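Cytochrome C-type biogenesis protein ccmF (Thermus thermophilus, PDB 6ZMQ) is a membrane-bound heme lyase of cytochrome c maturation that binds heme and probably takes part in its transfer to apocytochrome c. Local coordinates at residues A90-T95 / W107-G112; L115-L120 / A301-T306; G154-A157 / S161-E164. All coordinates share one frame; numbering follows the deposited sequence.

Contact 1 of 3, residues A90-T95 / W107-G112; sequences ARNHST and WAALEG
The segment on helix 87-92 lies beside the N-terminal start of helix 110-129, with N92 and A108 the nearest pair of residues, their CA atoms 7.5 Å apart. The motif here is a helix N-terminus at the surface of the transmembrane bundle: A109 holds the N-cap position, the last residue before helix 110-129 begins. The contact is small, about 100 Å² in all, and N92 supplies one whole side of it, against A108 and A109. Its CG stands beside the backbone N and anti to the carbonyl carbon (chi1 -78°), which brings the amide out toward the two alanines. The two branches of that amide divide the work: ND2 of N92 comes to 3.6 Å from the methyl CB of A109, while OD1 of N92 lies more loosely near the CB of A108, at 4.3 Å. Both partners on the far side are plain methyl groups, so the touch is van der Waals packing; the amide nitrogen finds a polar partner four residues earlier in the chain, in a weak hydrogen bond with the carbonyl O of Y88. The same tyrosine joins the two sides, since its hydroxyl has a weak hydrogen bond with the backbone N of A109 and its side chain touches A108 and E111. In the first turn of helix 110-129, S113 OG is hydrogen-bonded to the carbonyl O atoms of A109 and L110. Nearby, opposite charges face each other without contact, perhaps with a mild long-range attraction: the guanidinium NH2 of R91 stops 5.3 Å from OE2 of E111.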
loop_
_atom_site.group_PDB
_atom_site.type_symbol
_atom_site.label_atom_id
_atom_site.label_comp_id
_atom_site.label_asym_id
_atom_site.label_seq_id
_atom_site.Cartn_x
_atom_site.Cartn_y
_atom_site.Cartn_z
ATOM N N ALA A 90 -7.289 19.508 20.433
ATOM C CA ALA A 90 -6.479 20.661 20.833
ATOM C C ALA A 90 -5.047 20.538 20.322
ATOM O O ALA A 90 -4.380 21.545 20.055
ATOM C CB ALA A 90 -6.493 20.823 22.354
ATOM N N ARG A 91 -4.551 19.304 20.196
ATOM C CA ARG A 91 -3.240 19.103 19.588
ATOM C C ARG A 91 -3.315 18.983 18.066
ATOM O O ARG A 91 -2.284 19.092 17.393
ATOM C CB ARG A 91 -2.557 17.886 20.214
ATOM C CG ARG A 91 -1.605 18.298 21.332
ATOM C CD ARG A 91 -0.658 17.173 21.782
ATOM N NE ARG A 91 -1.282 15.922 22.232
ATOM C CZ ARG A 91 -2.040 15.757 23.319
ATOM N NH1 ARG A 91 -2.275 16.752 24.169
ATOM N NH2 ARG A 91 -2.529 14.556 23.589
ATOM N N ASN A 92 -4.499 18.736 17.501
ATOM C CA ASN A 92 -4.648 18.653 16.052
ATOM C C ASN A 92 -5.616 19.679 15.471
ATOM O O ASN A 92 -6.094 19.502 14.344
ATOM C CB ASN A 92 -5.039 17.235 15.651
ATOM C CG ASN A 92 -3.849 16.299 15.654
ATOM O OD1 ASN A 92 -2.838 16.561 15.001
ATOM N ND2 ASN A 92 -3.936 15.232 16.433
ATOM N N HIS A 93 -5.928 20.737 16.213
ATOM C CA HIS A 93 -6.351 22.002 15.629
ATOM C C HIS A 93 -5.305 23.077 15.866
ATOM O O HIS A 93 -5.641 24.254 16.020
ATOM C CB HIS A 93 -7.731 22.409 16.145
ATOM C CG HIS A 93 -8.846 22.026 15.228
ATOM N ND1 HIS A 93 -9.746 22.944 14.733
ATOM C CD2 HIS A 93 -9.125 20.855 14.608
ATOM C CE1 HIS A 93 -10.584 22.335 13.913
ATOM N NE2 HIS A 93 -10.228 21.067 13.819
ATOM N N SER A 94 -4.042 22.674 15.970
ATOM C CA SER A 94 -2.915 23.536 15.652
ATOM C C SER A 94 -2.535 23.463 14.171
ATOM O O SER A 94 -1.466 23.946 13.797
ATOM C CB SER A 94 -1.718 23.185 16.541
ATOM O OG SER A 94 -2.032 23.407 17.906
ATOM N N THR A 95 -3.366 22.817 13.351
ATOM C CA THR A 95 -3.390 22.931 11.892
ATOM C C THR A 95 -4.841 23.021 11.430
ATOM O O THR A 95 -5.330 22.173 10.676
ATOM C CB THR A 95 -2.669 21.773 11.207
ATOM O OG1 THR A 95 -1.419 21.526 11.859
ATOM C CG2 THR A 95 -2.398 22.150 9.757
ATOM N N TRP A 107 -8.195 11.007 11.347
ATOM C CA TRP A 107 -7.143 9.999 11.391
ATOM C C TRP A 107 -5.752 10.625 11.292
ATOM O O TRP A 107 -4.827 9.972 10.797
ATOM C CB TRP A 107 -7.371 8.925 10.304
ATOM C CG TRP A 107 -7.368 9.385 8.878
ATOM C CD1 TRP A 107 -6.285 9.504 8.054
ATOM C CD2 TRP A 107 -8.508 9.770 8.095
ATOM N NE1 TRP A 107 -6.679 9.942 6.812
ATOM C CE2 TRP A 107 -8.038 10.118 6.814
ATOM C CE3 TRP A 107 -9.879 9.864 8.355
ATOM C CZ2 TRP A 107 -8.892 10.548 5.800
ATOM C CZ3 TRP A 107 -10.728 10.293 7.344
ATOM C CH2 TRP A 107 -10.227 10.628 6.087
ATOM N N ALA A 108 -5.579 11.861 11.782
ATOM C CA ALA A 108 -4.312 12.582 11.620
ATOM C C ALA A 108 -3.199 11.987 12.481
ATOM O O ALA A 108 -2.170 11.537 11.962
ATOM C CB ALA A 108 -4.498 14.067 11.943
ATOM N N ALA A 109 -3.368 11.997 13.800
ATOM C CA ALA A 109 -2.415 11.324 14.669
ATOM C C ALA A 109 -2.958 9.946 15.052
ATOM O O ALA A 109 -3.828 9.395 14.379
ATOM C CB ALA A 109 -2.080 12.180 15.886
ATOM N N LEU A 110 -2.422 9.383 16.144
ATOM C CA LEU A 110 -2.487 7.940 16.388
ATOM C C LEU A 110 -3.895 7.473 16.770
ATOM O O LEU A 110 -4.420 6.518 16.181
ATOM C CB LEU A 110 -1.445 7.563 17.454
ATOM C CG LEU A 110 -1.099 6.133 17.908
ATOM C CD1 LEU A 110 0.320 6.140 18.453
ATOM C CD2 LEU A 110 -2.030 5.538 18.964
ATOM N N GLU A 111 -4.482 8.088 17.809
ATOM C CA GLU A 111 -5.732 7.607 18.409
ATOM C C GLU A 111 -6.930 7.702 17.456
ATOM O O GLU A 111 -7.752 6.775 17.368
ATOM C CB GLU A 111 -6.006 8.373 19.704
ATOM C CG GLU A 111 -4.854 8.395 20.717
ATOM C CD GLU A 111 -3.955 9.618 20.607
ATOM O OE1 GLU A 111 -2.720 9.452 20.669
ATOM O OE2 GLU A 111 -4.482 10.743 20.462
ATOM N N GLY A 112 -7.049 8.821 16.736
ATOM C CA GLY A 112 -8.074 8.922 15.708
ATOM C C GLY A 112 -7.863 7.958 14.556
ATOM O O GLY A 112 -8.833 7.447 13.981
#

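Contact 2 of 3, residues L115-L120 / A301-T306; sequences LLWGLL and ATLLGT
W117 reaches across from helix 110-129 to L303 and T306 on helix 288-307, spanning the separation between the helices; the CA atoms of W117 and T306, the nearest pair, are 9.2 Å apart. From CB the chain leaves with CG anti to the backbone N (chi1 -161°), which carries the indole toward the other helix. CB and the five-membered ring make little contact across; the far corner of the benzo ring does the touching. CZ2 of W117 lies 3.6 Å from CB of T306. The same W117 CZ2 is 4.0 Å from the methyl CD1 of L303. Next to it, CH2 of W117 meets the carbonyl O of L303 at 3.9 Å, and this oxygen sits at the ring's edge, near its plane. T306 approaches the ring obliquely, and the exact place of its hydroxyl is doubtful in the model. With only an alanine here in place of W117, L303 CD1 and T306 CB would probably lose the ring they pack on, and the helices the bridge between them. All three residues are buried. Y194 of helix 185-213 stacks on the indole, F197 of that helix meets it steeply, and F152 of helix 135-157 and F329 of helix 325-345 add further rings, so W117 sits where five membrane helices come together.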
loop_
_atom_site.group_PDB
_atom_site.type_symbol
_atom_site.label_atom_id
_atom_site.label_comp_id
_atom_site.label_asym_id
_atom_site.label_seq_id
_atom_site.Cartn_x
_atom_site.Cartn_y
_atom_site.Cartn_z
ATOM N N LEU A 115 -9.061 4.694 15.591
ATOM C CA LEU A 115 -10.527 4.719 15.514
ATOM C C LEU A 115 -11.023 4.473 14.082
ATOM O O LEU A 115 -11.950 3.684 13.870
ATOM C CB LEU A 115 -11.077 6.038 16.067
ATOM C CG LEU A 115 -12.598 6.311 16.054
ATOM C CD1 LEU A 115 -13.444 5.098 16.478
ATOM C CD2 LEU A 115 -12.954 7.515 16.915
ATOM N N LEU A 116 -10.408 5.123 13.089
ATOM C CA LEU A 116 -10.795 4.888 11.692
ATOM C C LEU A 116 -10.429 3.468 11.251
ATOM O O LEU A 116 -11.149 2.841 10.462
ATOM C CB LEU A 116 -10.144 5.951 10.791
ATOM C CG LEU A 116 -10.405 6.129 9.281
ATOM C CD1 LEU A 116 -9.541 5.251 8.363
ATOM C CD2 LEU A 116 -11.890 5.895 8.971
ATOM N N TRP A 117 -9.330 2.946 11.799
ATOM C CA TRP A 117 -8.866 1.586 11.550
ATOM C C TRP A 117 -9.855 0.552 12.080
ATOM O O TRP A 117 -10.227 -0.395 11.370
ATOM C CB TRP A 117 -7.507 1.442 12.230
ATOM C CG TRP A 117 -6.666 0.349 11.772
ATOM C CD1 TRP A 117 -7.012 -0.641 10.915
ATOM C CD2 TRP A 117 -5.304 0.110 12.139
ATOM N NE1 TRP A 117 -5.958 -1.477 10.722
ATOM C CE2 TRP A 117 -4.891 -1.042 11.456
ATOM C CE3 TRP A 117 -4.391 0.764 12.973
ATOM C CZ2 TRP A 117 -3.621 -1.576 11.593
ATOM C CZ3 TRP A 117 -3.116 0.241 13.097
ATOM C CH2 TRP A 117 -2.741 -0.914 12.399
ATOM N N GLY A 118 -10.272 0.709 13.341
ATOM C CA GLY A 118 -11.275 -0.172 13.912
ATOM C C GLY A 118 -12.631 -0.015 13.263
ATOM O O GLY A 118 -13.393 -0.978 13.187
ATOM N N LEU A 119 -12.930 1.177 12.735
ATOM C CA LEU A 119 -14.177 1.378 11.995
ATOM C C LEU A 119 -14.189 0.618 10.676
ATOM O O LEU A 119 -15.196 -0.009 10.325
ATOM C CB LEU A 119 -14.422 2.866 11.740
ATOM C CG LEU A 119 -15.779 3.127 11.090
ATOM C CD1 LEU A 119 -16.388 4.205 11.829
ATOM C CD2 LEU A 119 -15.716 3.557 9.614
ATOM N N LEU A 120 -13.095 0.685 9.917
ATOM C CA LEU A 120 -13.042 -0.045 8.658
ATOM C C LEU A 120 -12.953 -1.549 8.890
ATOM O O LEU A 120 -13.473 -2.322 8.069
ATOM C CB LEU A 120 -11.875 0.475 7.812
ATOM C CG LEU A 120 -12.000 1.934 7.351
ATOM C CD1 LEU A 120 -10.938 2.303 6.324
ATOM C CD2 LEU A 120 -13.402 2.251 6.817
ATOM N N ALA A 301 1.942 -8.984 8.285
ATOM C CA ALA A 301 2.793 -7.987 7.653
ATOM C C ALA A 301 2.034 -6.695 7.405
ATOM O O ALA A 301 2.555 -5.607 7.668
ATOM C CB ALA A 301 3.345 -8.546 6.345
ATOM N N THR A 302 0.795 -6.803 6.901
ATOM C CA THR A 302 -0.031 -5.623 6.661
ATOM C C THR A 302 -0.420 -4.938 7.963
ATOM O O THR A 302 -0.561 -3.711 7.982
ATOM C CB THR A 302 -1.286 -5.986 5.859
ATOM O OG1 THR A 302 -0.913 -6.681 4.668
ATOM C CG2 THR A 302 -2.012 -4.718 5.437
ATOM N N LEU A 303 -0.561 -5.706 9.053
ATOM C CA LEU A 303 -0.733 -5.127 10.389
ATOM C C LEU A 303 0.444 -4.240 10.777
ATOM O O LEU A 303 0.274 -3.053 11.093
ATOM C CB LEU A 303 -0.911 -6.225 11.440
ATOM C CG LEU A 303 -0.838 -5.666 12.869
ATOM C CD1 LEU A 303 -2.111 -4.918 13.289
ATOM C CD2 LEU A 303 -0.443 -6.742 13.847
ATOM N N LEU A 304 1.654 -4.811 10.740
ATOM C CA LEU A 304 2.828 -4.068 11.183
ATOM C C LEU A 304 3.232 -2.982 10.184
ATOM O O LEU A 304 3.960 -2.049 10.545
ATOM C CB LEU A 304 3.988 -5.031 11.460
ATOM C CG LEU A 304 4.900 -4.720 12.664
ATOM C CD1 LEU A 304 4.131 -4.059 13.816
ATOM C CD2 LEU A 304 5.617 -5.977 13.185
ATOM N N GLY A 305 2.781 -3.083 8.933
ATOM C CA GLY A 305 2.973 -2.000 7.985
ATOM C C GLY A 305 1.979 -0.871 8.162
ATOM O O GLY A 305 2.305 0.290 7.899
ATOM N N THR A 306 0.750 -1.186 8.586
ATOM C CA THR A 306 -0.233 -0.125 8.764
ATOM C C THR A 306 -0.001 0.616 10.073
ATOM O O THR A 306 -0.339 1.799 10.186
ATOM C CB THR A 306 -1.655 -0.681 8.744
ATOM O OG1 THR A 306 -1.703 -1.917 9.459
ATOM C CG2 THR A 306 -2.085 -0.968 7.328
#

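Contact 3 of 3, residues G154-A157 / S161-E164; sequences GVMA and SPFE. With PTY (phosphatidylethanolamine), chain E.
In the last part of helix 135-157, within a predicted transmembrane stretch, the helix supplies G154 and V155 to a phosphatidylethanolamine pocket, and M156 packs against S161 and P162 of the loop that follows. The CA atoms of M156 and S161 are only 5.0 Å apart. The carbonyl O of M156 faces S161, with CA of that serine 3.3 Å away in a CA-H...O contact (angle at H 130°) and its CB close by as well. Further out, CG of M156 meets CD of P162 at 3.7 Å, the methionine chain crossing the proline ring at about a right angle; CG is put beside the carbonyl carbon by a chi1 of -154°, and the chain then bends at its last torsion. Within the loop S161 makes an ST turn: its OG accepts, at 3.1 Å from F163 N, a weak hydrogen bond that closes the turn over 161-163. Here P162 CG lies over one face of the F163 ring, offset toward its rim. The phenyl group in turn packs on L115 of helix 110-129 and on N25 and V28 of helix 20-47. On the lipid side, the absence of a side chain at G154 lets the acyl chain lie close to the backbone, its carbon C36 being 3.9 Å from both G154 C and V155 N.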
loop_
_atom_site.group_PDB
_atom_site.type_symbol
_atom_site.label_atom_id
_atom_site.label_comp_id
_atom_site.label_asym_id
_atom_site.label_seq_id
_atom_site.Cartn_x
_atom_site.Cartn_y
_atom_site.Cartn_z
ATOM N N GLY A 154 -9.940 -2.309 22.610
ATOM C CA GLY A 154 -9.170 -2.363 23.843
ATOM C C GLY A 154 -7.966 -1.437 23.828
ATOM O O GLY A 154 -7.772 -0.647 24.755
ATOM N N VAL A 155 -7.190 -1.457 22.732
ATOM C CA VAL A 155 -6.007 -0.602 22.612
ATOM C C VAL A 155 -6.418 0.851 22.370
ATOM O O VAL A 155 -5.580 1.757 22.370
ATOM C CB VAL A 155 -5.069 -1.124 21.498
ATOM C CG1 VAL A 155 -5.469 -0.630 20.099
ATOM C CG2 VAL A 155 -3.607 -0.813 21.794
ATOM N N MET A 156 -7.684 1.072 22.012
ATOM C CA MET A 156 -8.246 2.411 21.974
ATOM C C MET A 156 -8.828 2.831 23.325
ATOM O O MET A 156 -9.022 4.024 23.566
ATOM C CB MET A 156 -9.322 2.462 20.895
ATOM C CG MET A 156 -9.607 3.823 20.277
ATOM S SD MET A 156 -10.950 3.634 19.086
ATOM C CE MET A 156 -10.444 2.148 18.202
ATOM N N ALA A 157 -9.189 1.880 24.194
ATOM C CA ALA A 157 -9.852 2.267 25.433
ATOM C C ALA A 157 -8.942 2.331 26.652
ATOM O O ALA A 157 -8.988 3.337 27.368
ATOM C CB ALA A 157 -11.008 1.318 25.755
ATOM N N SER A 161 -6.469 6.666 23.904
ATOM C CA SER A 161 -7.846 7.081 23.670
ATOM C C SER A 161 -7.918 8.418 22.945
ATOM O O SER A 161 -7.170 9.343 23.283
ATOM C CB SER A 161 -8.620 7.145 24.987
ATOM O OG SER A 161 -9.726 8.022 24.875
ATOM N N PRO A 162 -8.755 8.541 21.911
ATOM C CA PRO A 162 -8.986 9.864 21.305
ATOM C C PRO A 162 -9.683 10.871 22.215
ATOM O O PRO A 162 -9.413 12.074 22.104
ATOM C CB PRO A 162 -9.834 9.530 20.067
ATOM C CG PRO A 162 -10.417 8.193 20.344
ATOM C CD PRO A 162 -9.413 7.461 21.157
ATOM N N PHE A 163 -10.551 10.427 23.121
ATOM C CA PHE A 163 -11.425 11.339 23.867
ATOM C C PHE A 163 -10.913 11.584 25.291
ATOM O O PHE A 163 -11.500 11.156 26.283
ATOM C CB PHE A 163 -12.849 10.798 23.861
ATOM C CG PHE A 163 -13.323 10.383 22.497
ATOM C CD1 PHE A 163 -13.558 11.334 21.513
ATOM C CD2 PHE A 163 -13.497 9.039 22.191
ATOM C CE1 PHE A 163 -13.983 10.957 20.250
ATOM C CE2 PHE A 163 -13.915 8.650 20.934
ATOM C CZ PHE A 163 -14.163 9.609 19.961
ATOM N N GLU A 164 -9.782 12.285 25.372
ATOM C CA GLU A 164 -9.197 12.698 26.644
ATOM C C GLU A 164 -9.672 14.098 27.038
ATOM O O GLU A 164 -10.630 14.642 26.488
ATOM C CB GLU A 164 -7.673 12.653 26.571
ATOM C CG GLU A 164 -7.019 11.654 27.503
ATOM C CD GLU A 164 -5.566 11.999 27.782
ATOM O OE1 GLU A 164 -5.230 12.236 28.961
ATOM O OE2 GLU A 164 -4.760 12.046 26.827
HETATM C C1 PTY E . 1.734 -1.912 29.667
HETATM C C2 PTY E . 7.527 1.124 32.575
HETATM C C3 PTY E . 7.322 0.596 31.155
HETATM O O4 PTY E . 0.820 -0.961 29.202
HETATM C C5 PTY E . 3.805 -1.448 28.289
HETATM C C6 PTY E . 2.657 -2.439 28.563
HETATM O O7 PTY E . 1.938 -2.757 27.383
HETATM C C8 PTY E . 1.594 -4.122 27.212
HETATM O O10 PTY E . 1.832 -4.896 28.076
HETATM C C11 PTY E . 0.921 -4.639 25.925
HETATM C C12 PTY E . 0.468 -6.111 26.032
HETATM C C13 PTY E . 0.345 -6.812 24.662
HETATM C C14 PTY E . -0.917 -7.679 24.514
HETATM C C15 PTY E . -1.426 -7.715 23.064
HETATM C C16 PTY E . -2.144 -9.028 22.702
HETATM C C17 PTY E . -3.588 -8.752 22.250
HETATM C C18 PTY E . -4.124 -9.794 21.256
HETATM C C19 PTY E . -5.627 -9.586 21.022
HETATM C C20 PTY E . -6.246 -10.805 20.324
HETATM C C21 PTY E . -7.753 -10.886 20.593
HETATM C C22 PTY E . -8.192 -12.336 20.832
HETATM C C23 PTY E . -8.416 -13.067 19.503
HETATM C C24 PTY E . -8.993 -14.467 19.750
HETATM C C25 PTY E . -9.433 -15.139 18.446
HETATM C C26 PTY E . -8.632 -16.424 18.221
HETATM C C27 PTY E . -9.510 -17.506 17.594
HETATM C C28 PTY E . -8.601 -18.542 16.940
HETATM C C29 PTY E . -9.307 -19.888 16.816
HETATM C C30 PTY E . -0.342 -0.914 29.983
HETATM C C31 PTY E . -1.448 -1.944 29.752
HETATM O O30 PTY E . -0.462 -0.092 30.831
HETATM C C32 PTY E . -1.804 -1.980 28.265
HETATM C C33 PTY E . -2.713 -3.166 27.934
HETATM C C34 PTY E . -3.236 -3.024 26.502
HETATM C C35 PTY E . -4.086 -4.241 26.129
HETATM C C36 PTY E . -5.131 -3.874 25.073
HETATM C C37 PTY E . -6.346 -4.790 25.218
HETATM C C38 PTY E . -6.545 -5.593 23.931
HETATM C C39 PTY E . -7.622 -6.664 24.112
HETATM C C40 PTY E . -6.962 -8.038 24.223
HETATM C C41 PTY E . -7.990 -9.160 24.071
HETATM C C42 PTY E . -8.524 -9.565 25.445
HETATM C C43 PTY E . -9.077 -10.986 25.376
HETATM C C44 PTY E . -10.600 -10.913 25.360
HETATM P P1 PTY E . 5.171 -0.737 30.478
HETATM O O11 PTY E . 5.966 0.671 30.810
HETATM O O12 PTY E . 6.171 -1.782 30.046
HETATM O O13 PTY E . 4.516 -1.206 31.754
HETATM O O14 PTY E . 3.997 -0.518 29.330
HETATM N N1 PTY E . 8.137 0.087 33.389
#

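Overall arrangement
Helix 110-129 ties the three contacts together: contact 1 lies at its N-terminal end, its next turns serve contact 2, and contact 3 rests against both. Centres of contacts 1 and 2 are about 17 Å apart, yet W107 CE3 and L116 CG approach to 3.9 Å. Contacts 1 and 3, their centres about 14 Å apart, join where E111 CB meets P162 N at 3.5 Å. Contacts 2 and 3, about 15 Å apart between centres, touch through L115 CA and M156 CE at 3.7 Å, contact 3 being nested in the chain loop that contact 2 closes. All lie away from the heme sites; lipid adjoins contact 3, while the L303 side chain is about 9 Å from a bound phosphatidylethanolamine.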